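Local coordinates for hypothetical protein (Leishmania major, PDB 1R75) that is of unknown function but folds as a compact all-beta domain of the DUF1935 family, with two antiparallel sheets packed against each other, at residues N40-I45 against L62-A67; A54-S59 against R108-Q113; V68-D73 against G118-W123. All coordinates share one frame; numbering follows the deposited sequence.

Interaction 1 of 3, residues N40-I45 against L62-A67; sequences NILYRI and LIIHVA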
ATOM      1  N   ASN A  40      -9.490  -6.724  -5.911  1.00 38.28           N
ATOM      2  CA  ASN A  40     -10.269  -6.135  -4.812  1.00 38.80           C
ATOM      3  C   ASN A  40      -9.970  -6.646  -3.388  1.00 37.77           C
ATOM      4  O   ASN A  40     -10.878  -6.784  -2.552  1.00 39.39           O
ATOM      5  CB  ASN A  40     -11.745  -6.332  -5.110  1.00 40.66           C
ATOM      6  CG  ASN A  40     -12.048  -6.065  -6.530  1.00 42.21           C
ATOM      7  OD1 ASN A  40     -11.862  -4.940  -7.003  1.00 45.08           O
ATOM      8  ND2 ASN A  40     -12.408  -7.125  -7.277  1.00 49.17           N
ATOM      9  N   ILE A  41      -8.717  -6.986  -3.110  1.00 35.57           N
ATOM     10  CA  ILE A  41      -8.316  -7.255  -1.751  1.00 33.87           C
ATOM     11  C   ILE A  41      -7.575  -6.017  -1.202  1.00 31.69           C
ATOM     12  O   ILE A  41      -7.669  -5.709  -0.020  1.00 32.23           O
ATOM     13  CB  ILE A  41      -7.379  -8.472  -1.678  1.00 34.13           C
ATOM     14  CG1 ILE A  41      -8.104  -9.778  -2.142  1.00 39.23           C
ATOM     15  CG2 ILE A  41      -6.938  -8.689  -0.266  1.00 34.26           C
ATOM     16  CD1 ILE A  41      -7.252 -10.788  -2.867  1.00 39.73           C
ATOM     17  N   LEU A  42      -6.754  -5.400  -2.046  1.00 28.73           N
ATOM     18  CA  LEU A  42      -5.940  -4.255  -1.645  1.00 26.99           C
ATOM     19  C   LEU A  42      -6.498  -2.999  -2.195  1.00 25.31           C
ATOM     20  O   LEU A  42      -6.723  -2.870  -3.411  1.00 26.41           O
ATOM     21  CB  LEU A  42      -4.470  -4.430  -2.109  1.00 24.39           C
ATOM     22  CG  LEU A  42      -3.468  -3.454  -1.485  1.00 26.13           C
ATOM     23  CD1 LEU A  42      -3.271  -3.627  -0.054  1.00 26.65           C
ATOM     24  CD2 LEU A  42      -2.117  -3.448  -2.232  1.00 28.10           C
ATOM     25  N   TYR A  43      -6.640  -1.998  -1.341  1.00 24.20           N
ATOM     26  CA  TYR A  43      -7.121  -0.676  -1.794  1.00 24.25           C
ATOM     27  C   TYR A  43      -6.051   0.326  -1.580  1.00 22.60           C
ATOM     28  O   TYR A  43      -5.484   0.339  -0.479  1.00 21.87           O
ATOM     29  CB  TYR A  43      -8.337  -0.253  -0.987  1.00 25.24           C
ATOM     30  CG  TYR A  43      -9.510  -1.171  -1.282  1.00 28.19           C
ATOM     31  CD1 TYR A  43     -10.422  -0.854  -2.287  1.00 32.21           C
ATOM     32  CD2 TYR A  43      -9.621  -2.380  -0.648  1.00 27.40           C
ATOM     33  CE1 TYR A  43     -11.496  -1.720  -2.590  1.00 34.37           C
ATOM     34  CE2 TYR A  43     -10.654  -3.245  -0.938  1.00 35.39           C
ATOM     35  CZ  TYR A  43     -11.606  -2.887  -1.892  1.00 36.43           C
ATOM     36  OH  TYR A  43     -12.589  -3.780  -2.225  1.00 39.86           O
ATOM     37  N   ARG A  44      -5.805   1.165  -2.571  1.00 20.65           N
ATOM     38  CA  ARG A  44      -5.015   2.370  -2.435  1.00 20.37           C
ATOM     39  C   ARG A  44      -5.910   3.518  -2.038  1.00 21.98           C
ATOM     40  O   ARG A  44      -6.918   3.737  -2.698  1.00 23.70           O
ATOM     41  CB  ARG A  44      -4.302   2.658  -3.728  1.00 21.35           C
ATOM     42  CG  ARG A  44      -3.530   3.913  -3.781  1.00 22.22           C
ATOM     43  CD  ARG A  44      -2.627   3.968  -5.022  1.00 25.77           C
ATOM     44  NE  ARG A  44      -3.408   4.052  -6.263  1.00 29.10           N
ATOM     45  CZ  ARG A  44      -3.782   5.136  -6.824  1.00 33.86           C
ATOM     46  NH1 ARG A  44      -3.487   6.311  -6.278  1.00 41.11           N
ATOM     47  NH2 ARG A  44      -4.458   5.051  -7.992  1.00 34.15           N
ATOM     48  N   ILE A  45      -5.578   4.212  -0.951  1.00 21.95           N
ATOM     49  CA  ILE A  45      -6.391   5.330  -0.429  1.00 23.63           C
ATOM     50  C   ILE A  45      -5.533   6.532  -0.683  1.00 24.33           C
ATOM     51  O   ILE A  45      -4.434   6.650  -0.097  1.00 24.90           O
ATOM     52  CB  ILE A  45      -6.639   5.193   1.070  1.00 24.75           C
ATOM     53  CG1 ILE A  45      -7.308   3.829   1.336  1.00 29.78           C
ATOM     54  CG2 ILE A  45      -7.511   6.379   1.576  1.00 28.57           C
ATOM     55  CD1 ILE A  45      -6.928   3.279   2.640  1.00 35.10           C
ATOM     56  N   LEU A  62      -4.926 -12.803   4.442  1.00 28.20           N
ATOM     57  CA  LEU A  62      -3.704 -12.593   3.613  1.00 26.09           C
ATOM     58  C   LEU A  62      -2.829 -11.457   4.114  1.00 23.25           C
ATOM     59  O   LEU A  62      -3.361 -10.481   4.527  1.00 24.66           O
ATOM     60  CB  LEU A  62      -4.109 -12.205   2.183  1.00 26.00           C
ATOM     61  CG  LEU A  62      -4.975 -13.231   1.438  1.00 27.80           C
ATOM     62  CD1 LEU A  62      -5.160 -12.802   0.020  1.00 32.27           C
ATOM     63  CD2 LEU A  62      -4.320 -14.511   1.451  1.00 33.06           C
ATOM     64  N   ILE A  63      -1.510 -11.616   4.030  1.00 25.17           N
ATOM     65  CA  ILE A  63      -0.534 -10.529   4.124  1.00 24.81           C
ATOM     66  C   ILE A  63      -0.087 -10.181   2.709  1.00 23.19           C
ATOM     67  O   ILE A  63       0.199 -11.088   1.902  1.00 22.26           O
ATOM     68  CB  ILE A  63       0.628 -10.842   5.047  1.00 27.46           C
ATOM     69  CG1 ILE A  63       1.635  -9.691   5.034  1.00 27.62           C
ATOM     70  CG2 ILE A  63       1.356 -12.037   4.690  1.00 30.00           C
ATOM     71  CD1 ILE A  63       2.739  -9.917   6.074  1.00 37.05           C
ATOM     72  N   ILE A  64      -0.107  -8.892   2.402  1.00 22.04           N
ATOM     73  CA  ILE A  64       0.125  -8.403   1.025  1.00 22.31           C
ATOM     74  C   ILE A  64       1.414  -7.635   1.037  1.00 22.00           C
ATOM     75  O   ILE A  64       1.649  -6.843   1.945  1.00 24.01           O
ATOM     76  CB  ILE A  64      -1.021  -7.562   0.516  1.00 22.89           C
ATOM     77  CG1 ILE A  64      -2.332  -8.401   0.497  1.00 28.43           C
ATOM     78  CG2 ILE A  64      -0.664  -6.893  -0.855  1.00 25.18           C
ATOM     79  CD1 ILE A  64      -3.515  -7.632   0.254  1.00 33.72           C
ATOM     80  N   HIS A  65       2.308  -7.926   0.097  1.00 20.31           N
ATOM     81  CA  HIS A  65       3.541  -7.139  -0.021  1.00 21.15           C
ATOM     82  C   HIS A  65       3.428  -6.323  -1.276  1.00 19.97           C
ATOM     83  O   HIS A  65       3.155  -6.877  -2.328  1.00 20.78           O
ATOM     84  CB  HIS A  65       4.768  -8.051  -0.160  1.00 22.57           C
ATOM     85  CG  HIS A  65       6.054  -7.321  -0.403  1.00 28.32           C
ATOM     86  ND1 HIS A  65       6.780  -7.454  -1.570  1.00 35.87           N
ATOM     87  CD2 HIS A  65       6.724  -6.414   0.349  1.00 34.67           C
ATOM     88  CE1 HIS A  65       7.829  -6.656  -1.526  1.00 34.99           C
ATOM     89  NE2 HIS A  65       7.832  -6.033  -0.367  1.00 37.38           N
ATOM     90  N   VAL A  66       3.598  -5.013  -1.181  1.00 18.31           N
ATOM     91  CA  VAL A  66       3.423  -4.144  -2.330  1.00 18.85           C
ATOM     92  C   VAL A  66       4.682  -3.306  -2.494  1.00 21.29           C
ATOM     93  O   VAL A  66       5.245  -2.813  -1.520  1.00 19.51           O
ATOM     94  CB  VAL A  66       2.126  -3.313  -2.278  1.00 21.71           C
ATOM     95  CG1 VAL A  66       1.981  -2.545  -1.020  1.00 22.17           C
ATOM     96  CG2 VAL A  66       1.980  -2.359  -3.541  1.00 20.62           C
ATOM     97  N   ALA A  67       5.202  -3.256  -3.706  1.00 19.83           N
ATOM     98  CA  ALA A  67       6.259  -2.332  -4.031  1.00 18.77           C
ATOM     99  C   ALA A  67       5.923  -1.564  -5.292  1.00 18.19           C
ATOM    100  O   ALA A  67       5.471  -2.145  -6.291  1.00 19.38           O
ATOM    101  CB  ALA A  67       7.599  -3.038  -4.254  1.00 20.73           C
TER
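Leu42 and Ile64 reach one another through different first torsions: Leu42 turns CG anti to its backbone N (chi1 -167°), whereas Ile64 sets CG1 anti to its carbonyl carbon (chi1 -60°) and CG2 anti to the N. Both branches of Ile64 are used. Its CD1 lies 3.6 Å from Ile41 CG2, and the same methyl also rests 4.0 Å from Leu42 CD1, so it meets two successive residues of 40-45. The shorter branch, CG2, lies 4.0 Å from Leu42 CD2. Leu42 therefore meets Ile64 with one methyl on each branch, the two side chains crossing obliquely, and its CD2 extends along 62-67 to within 4.2 Å of Val66 CB. No hydrogen bond joins the segments. Strands 42-47 and 62-71 belong to different antiparallel sheets, and their side chains interlock face to face as in a beta sandwich; the nearest CA atoms, those of Leu42 and Ile64, are 7.8 Å apart. Leu62, Ile64 and Val66, every second residue of one strand, supply the inward-facing side of the second sheet here. Leu128 of strand 123-132 touches both Leu42 and Ile64, and Phe55 packs on Leu42 and Val66, extending the same apolar layer on both sheets. At the partly exposed end Ile41 and Leu62 cross at about a right angle and meet through their terminal methyls, with Ile41 CD1 4.1 Å from Leu62 CD1.

Interaction 2 of 3, residues A54-S59 against R108-Q113; sequences AFYNDS and RPLETQ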
ATOM      1  N   ALA A  54      -2.021   5.642   1.225  1.00 17.30           N
ATOM      2  CA  ALA A  54      -2.074   4.534   2.108  1.00 18.19           C
ATOM      3  C   ALA A  54      -2.685   3.322   1.409  1.00 19.02           C
ATOM      4  O   ALA A  54      -3.326   3.466   0.385  1.00 20.78           O
ATOM      5  CB  ALA A  54      -2.881   4.882   3.315  1.00 18.24           C
ATOM      6  N   PHE A  55      -2.418   2.135   1.958  1.00 18.07           N
ATOM      7  CA  PHE A  55      -3.013   0.881   1.506  1.00 19.79           C
ATOM      8  C   PHE A  55      -3.819   0.252   2.626  1.00 21.52           C
ATOM      9  O   PHE A  55      -3.428   0.270   3.820  1.00 21.47           O
ATOM     10  CB  PHE A  55      -1.905  -0.095   1.075  1.00 19.70           C
ATOM     11  CG  PHE A  55      -1.252   0.291  -0.170  1.00 19.41           C
ATOM     12  CD1 PHE A  55      -1.940   0.259  -1.368  1.00 16.46           C
ATOM     13  CD2 PHE A  55       0.080   0.689  -0.166  1.00 20.68           C
ATOM     14  CE1 PHE A  55      -1.254   0.614  -2.607  1.00 20.38           C
ATOM     15  CE2 PHE A  55       0.744   1.018  -1.345  1.00 20.50           C
ATOM     16  CZ  PHE A  55       0.041   1.028  -2.570  1.00 19.18           C
ATOM     17  N   TYR A  56      -4.954  -0.294   2.248  1.00 20.00           N
ATOM     18  CA  TYR A  56      -5.821  -1.031   3.151  1.00 22.28           C
ATOM     19  C   TYR A  56      -6.014  -2.445   2.590  1.00 21.44           C
ATOM     20  O   TYR A  56      -6.273  -2.599   1.398  1.00 21.89           O
ATOM     21  CB  TYR A  56      -7.167  -0.278   3.350  1.00 22.63           C
ATOM     22  CG  TYR A  56      -8.201  -1.133   4.015  1.00 24.30           C
ATOM     23  CD1 TYR A  56      -8.052  -1.511   5.351  1.00 26.55           C
ATOM     24  CD2 TYR A  56      -9.294  -1.604   3.320  1.00 27.26           C
ATOM     25  CE1 TYR A  56      -8.954  -2.370   5.959  1.00 24.48           C
ATOM     26  CE2 TYR A  56     -10.209  -2.466   3.914  1.00 25.24           C
ATOM     27  CZ  TYR A  56     -10.052  -2.802   5.225  1.00 27.99           C
ATOM     28  OH  TYR A  56     -10.918  -3.633   5.828  1.00 28.65           O
ATOM     29  N   ASN A  57      -5.843  -3.448   3.434  1.00 21.07           N
ATOM     30  CA  ASN A  57      -5.978  -4.845   3.082  1.00 23.82           C
ATOM     31  C   ASN A  57      -7.333  -5.304   3.711  1.00 25.20           C
ATOM     32  O   ASN A  57      -7.466  -5.353   4.940  1.00 24.82           O
ATOM     33  CB  ASN A  57      -4.743  -5.574   3.594  1.00 22.97           C
ATOM     34  CG  ASN A  57      -4.839  -7.125   3.442  1.00 24.49           C
ATOM     35  OD1 ASN A  57      -5.865  -7.697   3.011  1.00 23.42           O
ATOM     36  ND2 ASN A  57      -3.771  -7.782   3.811  1.00 20.36           N
ATOM     37  N   ASP A  58      -8.342  -5.534   2.845  1.00 25.79           N
ATOM     38  CA  ASP A  58      -9.666  -6.013   3.269  1.00 29.20           C
ATOM     39  C   ASP A  58      -9.787  -7.571   3.393  1.00 30.26           C
ATOM     40  O   ASP A  58     -10.864  -8.110   3.610  1.00 33.27           O
ATOM     41  CB  ASP A  58     -10.700  -5.461   2.299  1.00 29.74           C
ATOM     42  CG  ASP A  58     -12.116  -5.517   2.846  1.00 34.03           C
ATOM     43  OD1 ASP A  58     -12.345  -5.208   4.044  1.00 35.11           O
ATOM     44  OD2 ASP A  58     -13.038  -5.860   2.095  1.00 37.92           O
ATOM     45  N   SER A  59      -8.682  -8.279   3.283  1.00 29.80           N
ATOM     46  CA  SER A  59      -8.658  -9.678   3.589  1.00 30.55           C
ATOM     47  C   SER A  59      -8.555  -9.955   5.063  1.00 30.43           C
ATOM     48  O   SER A  59      -7.838  -9.296   5.771  1.00 29.13           O
ATOM     49  CB  SER A  59      -7.467 -10.355   2.913  1.00 31.73           C
ATOM     50  OG  SER A  59      -7.564 -11.730   3.157  1.00 36.79           O
ATOM     51  N   ARG A 108      -0.801  -6.181   6.645  1.00 20.75           N
ATOM     52  CA  ARG A 108      -1.392  -7.331   7.305  1.00 23.21           C
ATOM     53  C   ARG A 108      -2.895  -7.287   7.142  1.00 23.37           C
ATOM     54  O   ARG A 108      -3.501  -6.235   6.795  1.00 22.88           O
ATOM     55  CB  ARG A 108      -1.000  -7.371   8.785  1.00 25.54           C
ATOM     56  CG  ARG A 108       0.478  -7.641   8.960  1.00 29.32           C
ATOM     57  CD  ARG A 108       0.970  -7.368  10.367  1.00 37.94           C
ATOM     58  NE  ARG A 108       2.387  -6.965  10.419  1.00 46.28           N
ATOM     59  CZ  ARG A 108       2.953  -5.843   9.850  1.00 53.25           C
ATOM     60  NH1 ARG A 108       2.259  -4.934   9.130  1.00 54.77           N
ATOM     61  NH2 ARG A 108       4.268  -5.654   9.985  1.00 52.68           N
ATOM     62  N   PRO A 109      -3.551  -8.409   7.418  1.00 23.85           N
ATOM     63  CA  PRO A 109      -5.018  -8.461   7.321  1.00 23.62           C
ATOM     64  C   PRO A 109      -5.753  -7.339   8.058  1.00 24.36           C
ATOM     65  O   PRO A 109      -5.476  -7.168   9.246  1.00 26.04           O
ATOM     66  CB  PRO A 109      -5.346  -9.854   7.930  1.00 25.74           C
ATOM     67  CG  PRO A 109      -4.169 -10.652   7.726  1.00 24.06           C
ATOM     68  CD  PRO A 109      -2.987  -9.703   7.821  1.00 25.64           C
ATOM     69  N   LEU A 110      -6.663  -6.667   7.374  1.00 23.49           N
ATOM     70  CA  LEU A 110      -7.528  -5.545   7.836  1.00 26.91           C
ATOM     71  C   LEU A 110      -6.775  -4.282   8.282  1.00 26.69           C
ATOM     72  O   LEU A 110      -7.348  -3.384   8.888  1.00 28.28           O
ATOM     73  CB  LEU A 110      -8.505  -6.035   8.973  1.00 27.80           C
ATOM     74  CG  LEU A 110      -9.247  -7.306   8.542  1.00 28.92           C
ATOM     75  CD1 LEU A 110     -10.156  -7.853   9.709  1.00 34.57           C
ATOM     76  CD2 LEU A 110     -10.020  -7.099   7.313  1.00 32.95           C
ATOM     77  N   GLU A 111      -5.475  -4.240   7.993  1.00 24.80           N
ATOM     78  CA  GLU A 111      -4.641  -3.164   8.365  1.00 25.37           C
ATOM     79  C   GLU A 111      -4.622  -2.087   7.339  1.00 23.69           C
ATOM     80  O   GLU A 111      -4.755  -2.342   6.160  1.00 22.24           O
ATOM     81  CB  GLU A 111      -3.229  -3.707   8.523  1.00 26.16           C
ATOM     82  CG  GLU A 111      -2.266  -2.962   9.360  1.00 34.34           C
ATOM     83  CD  GLU A 111      -0.968  -3.780   9.543  1.00 39.74           C
ATOM     84  OE1 GLU A 111      -0.251  -4.034   8.516  1.00 29.39           O
ATOM     85  OE2 GLU A 111      -0.692  -4.211  10.725  1.00 41.03           O
ATOM     86  N   THR A 112      -4.417  -0.857   7.798  1.00 23.79           N
ATOM     87  CA  THR A 112      -4.055   0.296   6.955  1.00 23.35           C
ATOM     88  C   THR A 112      -2.552   0.630   7.152  1.00 23.79           C
ATOM     89  O   THR A 112      -2.115   0.755   8.304  1.00 25.62           O
ATOM     90  CB  THR A 112      -4.903   1.527   7.327  1.00 24.76           C
ATOM     91  OG1 THR A 112      -6.308   1.244   7.169  1.00 26.45           O
ATOM     92  CG2 THR A 112      -4.763   2.683   6.335  1.00 23.59           C
ATOM     93  N   GLN A 113      -1.754   0.673   6.086  1.00 20.18           N
ATOM     94  CA  GLN A 113      -0.375   1.126   6.107  1.00 19.89           C
ATOM     95  C   GLN A 113      -0.270   2.450   5.356  1.00 19.32           C
ATOM     96  O   GLN A 113      -0.523   2.491   4.151  1.00 17.32           O
ATOM     97  CB  GLN A 113       0.573   0.032   5.528  1.00 20.99           C
ATOM     98  CG  GLN A 113       0.731  -1.116   6.461  1.00 24.33           C
ATOM     99  CD  GLN A 113       1.835  -0.819   7.525  1.00 32.85           C
ATOM    100  OE1 GLN A 113       2.015   0.309   7.947  1.00 38.17           O
ATOM    101  NE2 GLN A 113       2.584  -1.810   7.880  1.00 38.04           N
TER
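Leu110 has a left-handed-helical backbone conformation (phi 62°, psi 11°) and turns its N-H toward two carbonyls of the facing segment, neither of which it meets well. It is 2.9 Å from N of Leu110 to O of Asn57 and 3.3 Å to O of Ser59, and both bonds are weak because the hydrogen points off line. The conformation is that of the third residue in a type II turn, Arg108 to Glu111. Glu111 OE1 braces this turn from the side, taking Arg108 N from above the carboxylate plane and Arg108 NH1, 2.7 Å from OE1, on the syn side as a salt bridge. From the end of the turn onward the backbones pair regularly. Phe55 N gives to Gln113 O at 2.9 Å and Gln113 N to Phe55 O at 2.8 Å, while Asn57 N donates to Glu111 O at 3.1 Å in a nearly straight bond. Tyr56, with CG anti to its N (chi1 167°), lies alongside Leu110 and points the same way; its ring edge brings CE1 to 3.5 Å from Leu110 O. The Thr112 side chain crosses that of Tyr56 at about a right angle, and its OG1 accepts from Thr28 N. Buried Asn57 has both ends of its amide occupied: ND2 donates to Leu62 O and Val107 O, and OD1 accepts from Ser59 N, 2.9 Å away. This last bond closes an Asx turn at the end of strand 52-57. Together with the type II turn opposite, it marks where a regular antiparallel pair, Phe55 with Gln113 and Tyr56 with Thr112, gives way to loops at one end of two neighbouring strands.

Interaction 3 of 3, residues V68-D73 against G118-W123; sequences VLFDYD and GSVTGW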
ATOM      1  N   VAL A  68       6.223  -0.263  -5.255  1.00 16.18           N
ATOM      2  CA  VAL A  68       5.883   0.652  -6.284  1.00 16.89           C
ATOM      3  C   VAL A  68       7.154   1.398  -6.670  1.00 16.78           C
ATOM      4  O   VAL A  68       7.925   1.810  -5.825  1.00 16.54           O
ATOM      5  CB  VAL A  68       4.832   1.645  -5.820  1.00 16.51           C
ATOM      6  CG1 VAL A  68       4.584   2.704  -6.881  1.00 18.10           C
ATOM      7  CG2 VAL A  68       3.492   0.947  -5.405  1.00 18.89           C
ATOM      8  N   LEU A  69       7.354   1.562  -7.949  1.00 17.55           N
ATOM      9  CA  LEU A  69       8.477   2.282  -8.497  1.00 20.52           C
ATOM     10  C   LEU A  69       7.983   3.608  -9.014  1.00 20.62           C
ATOM     11  O   LEU A  69       7.066   3.643  -9.855  1.00 20.19           O
ATOM     12  CB  LEU A  69       8.983   1.558  -9.714  1.00 22.74           C
ATOM     13  CG  LEU A  69       9.825   0.367  -9.626  1.00 31.94           C
ATOM     14  CD1 LEU A  69       9.621  -0.478 -10.957  1.00 35.91           C
ATOM     15  CD2 LEU A  69      11.318   0.845  -9.386  1.00 32.73           C
ATOM     16  N   PHE A  70       8.588   4.679  -8.537  1.00 19.22           N
ATOM     17  CA  PHE A  70       8.252   6.044  -8.824  1.00 18.93           C
ATOM     18  C   PHE A  70       9.346   6.678  -9.691  1.00 18.08           C
ATOM     19  O   PHE A  70      10.562   6.340  -9.564  1.00 19.00           O
ATOM     20  CB  PHE A  70       8.058   6.824  -7.548  1.00 18.42           C
ATOM     21  CG  PHE A  70       6.937   6.397  -6.706  1.00 18.58           C
ATOM     22  CD1 PHE A  70       5.656   6.988  -6.807  1.00 17.46           C
ATOM     23  CD2 PHE A  70       7.183   5.513  -5.624  1.00 17.63           C
ATOM     24  CE1 PHE A  70       4.643   6.613  -5.981  1.00 20.54           C
ATOM     25  CE2 PHE A  70       6.165   5.200  -4.780  1.00 17.15           C
ATOM     26  CZ  PHE A  70       4.920   5.734  -4.931  1.00 17.76           C
ATOM     27  N   ASP A  71       8.918   7.412 -10.692  1.00 18.78           N
ATOM     28  CA  ASP A  71       9.821   8.109 -11.581  1.00 20.63           C
ATOM     29  C   ASP A  71      10.607   9.222 -10.852  1.00 21.87           C
ATOM     30  O   ASP A  71      10.214   9.746  -9.807  1.00 21.50           O
ATOM     31  CB  ASP A  71       9.111   8.753 -12.783  1.00 21.64           C
ATOM     32  CG  ASP A  71       8.522   7.756 -13.740  1.00 25.44           C
ATOM     33  OD1 ASP A  71       8.787   6.485 -13.634  1.00 26.54           O
ATOM     34  OD2 ASP A  71       7.801   8.204 -14.684  1.00 25.24           O
ATOM     35  N   TYR A  72      11.718   9.562 -11.502  1.00 25.49           N
ATOM     36  CA  TYR A  72      12.875  10.304 -10.954  1.00 28.44           C
ATOM     37  C   TYR A  72      12.403  11.676 -10.523  1.00 26.40           C
ATOM     38  O   TYR A  72      12.914  12.258  -9.586  1.00 27.42           O
ATOM     39  CB  TYR A  72      13.972  10.403 -12.078  1.00 29.66           C
ATOM     40  CG  TYR A  72      13.621  11.472 -13.158  1.00 36.24           C
ATOM     41  CD1 TYR A  72      14.161  12.760 -13.116  1.00 42.13           C
ATOM     42  CD2 TYR A  72      12.712  11.185 -14.197  1.00 44.22           C
ATOM     43  CE1 TYR A  72      13.824  13.735 -14.077  1.00 46.06           C
ATOM     44  CE2 TYR A  72      12.326  12.173 -15.146  1.00 45.87           C
ATOM     45  CZ  TYR A  72      12.900  13.436 -15.082  1.00 48.52           C
ATOM     46  OH  TYR A  72      12.549  14.413 -16.008  1.00 55.41           O
ATOM     47  N   ASP A  73      11.350  12.184 -11.166  1.00 25.92           N
ATOM     48  CA  ASP A  73      10.804  13.498 -10.850  1.00 27.18           C
ATOM     49  C   ASP A  73       9.714  13.612  -9.792  1.00 24.64           C
ATOM     50  O   ASP A  73       9.257  14.696  -9.425  1.00 23.80           O
ATOM     51  CB  ASP A  73      10.416  14.274 -12.134  1.00 28.04           C
ATOM     52  CG  ASP A  73       9.423  13.545 -12.968  1.00 33.54           C
ATOM     53  OD1 ASP A  73       9.232  12.298 -12.782  1.00 28.96           O
ATOM     54  OD2 ASP A  73       8.790  14.181 -13.834  1.00 34.25           O
ATOM     55  N   GLY A 118       3.771  13.180  -0.745  1.00 21.66           N
ATOM     56  CA  GLY A 118       4.431  14.183  -1.545  1.00 22.26           C
ATOM     57  C   GLY A 118       3.851  14.192  -2.961  1.00 22.21           C
ATOM     58  O   GLY A 118       2.718  13.856  -3.139  1.00 25.25           O
ATOM     59  N   SER A 119       4.654  14.531  -3.940  1.00 22.84           N
ATOM     60  CA  SER A 119       4.170  14.712  -5.295  1.00 23.81           C
ATOM     61  C   SER A 119       4.572  13.567  -6.162  1.00 22.03           C
ATOM     62  O   SER A 119       5.725  13.320  -6.395  1.00 21.71           O
ATOM     63  CB  SER A 119       4.573  16.081  -5.841  1.00 27.01           C
ATOM     64  OG  SER A 119       5.977  16.217  -5.907  1.00 31.00           O
ATOM     65  N   VAL A 120       3.587  12.856  -6.660  1.00 21.30           N
ATOM     66  CA  VAL A 120       3.843  11.624  -7.393  1.00 20.10           C
ATOM     67  C   VAL A 120       3.713  12.013  -8.864  1.00 20.98           C
ATOM     68  O   VAL A 120       2.683  12.656  -9.209  1.00 20.77           O
ATOM     69  CB  VAL A 120       2.821  10.599  -7.028  1.00 20.74           C
ATOM     70  CG1 VAL A 120       3.018   9.351  -7.889  1.00 22.36           C
ATOM     71  CG2 VAL A 120       2.946  10.241  -5.516  1.00 20.37           C
ATOM     72  N   THR A 121       4.621  11.524  -9.684  1.00 21.54           N
ATOM     73  CA  THR A 121       4.604  11.711 -11.139  1.00 21.77           C
ATOM     74  C   THR A 121       4.285  10.345 -11.735  1.00 20.88           C
ATOM     75  O   THR A 121       3.236   9.790 -11.387  1.00 23.01           O
ATOM     76  CB  THR A 121       5.877  12.284 -11.685  1.00 21.41           C
ATOM     77  OG1 THR A 121       7.016  11.438 -11.405  1.00 23.30           O
ATOM     78  CG2 THR A 121       6.138  13.660 -11.055  1.00 21.62           C
ATOM     79  N   GLY A 122       5.131   9.790 -12.574  1.00 19.61           N
ATOM     80  CA  GLY A 122       4.928   8.437 -13.089  1.00 20.68           C
ATOM     81  C   GLY A 122       5.164   7.424 -11.965  1.00 20.13           C
ATOM     82  O   GLY A 122       6.080   7.607 -11.132  1.00 21.17           O
ATOM     83  N   TRP A 123       4.380   6.347 -11.940  1.00 17.76           N
ATOM     84  CA  TRP A 123       4.604   5.279 -11.009  1.00 16.97           C
ATOM     85  C   TRP A 123       4.065   4.035 -11.629  1.00 17.30           C
ATOM     86  O   TRP A 123       3.181   4.116 -12.523  1.00 13.93           O
ATOM     87  CB  TRP A 123       3.866   5.509  -9.712  1.00 17.10           C
ATOM     88  CG  TRP A 123       2.348   5.660  -9.805  1.00 16.47           C
ATOM     89  CD1 TRP A 123       1.678   6.794 -10.148  1.00 22.20           C
ATOM     90  CD2 TRP A 123       1.368   4.695  -9.524  1.00 15.82           C
ATOM     91  NE1 TRP A 123       0.333   6.595 -10.118  1.00 21.29           N
ATOM     92  CE2 TRP A 123       0.104   5.308  -9.733  1.00 20.55           C
ATOM     93  CE3 TRP A 123       1.398   3.358  -9.201  1.00 16.44           C
ATOM     94  CZ2 TRP A 123      -1.086   4.655  -9.559  1.00 24.18           C
ATOM     95  CZ3 TRP A 123       0.178   2.696  -9.001  1.00 18.79           C
ATOM     96  CH2 TRP A 123      -1.052   3.354  -9.172  1.00 16.36           C
TER
HETATM   97  O   HOH W   1       7.323  16.121  -8.484  1.00 36.38           O
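Phe70 and Trp123 form an antiparallel non-hydrogen-bonded pair, beside which Asp71 N donates to Gly122 O at 2.9 Å in an almost perfectly straight bond (179° at the hydrogen). On the Leu69 side, Trp123 CA adds a CA-H...O contact, 3.2 Å from Leu69 O. The Phe70 ring takes its neighbours at different places. A methyl of Val120 comes in at its edge, near the ring plane, with CG1 3.7 Å from Phe70 CD1, and Val68 CG1 lies over one face, offset toward the rim. Trp123 CB approaches the same ring obliquely, 3.7 Å from Phe70 CD1. Chi1 of 59° tucks Trp123 CG between the backbone N and carbonyl carbon and leads the indole away from the Phe70 ring, so that CE3 comes within 4.0 Å of Val68 CG1. Past the strand the contact turns polar. Thr121 OG1 donates to Asp73 OD1 at 2.7 Å, arriving 58° out of the carboxylate plane, and the same hydroxyl also hydrogen-bonds Ser74 OG. A water continues the link, donating to Asp73 O at 2.6 Å and standing 2.9 Å from Ser119 OG. Asp71 OD1 forms a salt bridge with Lys100 of strand 100-107. The apolar half faces strand 112-117, where Phe115 touches both Val68 and Phe70, while Trp123 meets Trp53 edge to face. Segment 118-123 thus brings the chain from strand 112-117 in one sheet to the edge strand 123-132 of the other, which it starts alongside strand 62-71.

Interaction 1 is the buried one, purely aliphatic and without a hydrogen bond, because it joins strands of two facing sheets. Interaction 2 lies within one sheet, between neighbouring strands, and relies on backbone bonds and turns; it is partly buried, as is interaction 3, which sits about 14 Å from the chain centre. Interactions 1 and 2 adjoin, their centres about 6 Å apart, since strands 42-47 and 52-57 are neighbours in one sheet. Interactions 1 and 3 share strand 62-71 at separate points, and the chemistry shifts along it from methyl packing to aromatic contacts, with polar and water-mediated links following in the loop beyond. Interactions 2 and 3 lie on opposite sides of the chain's centre, about 22 Å apart between centres.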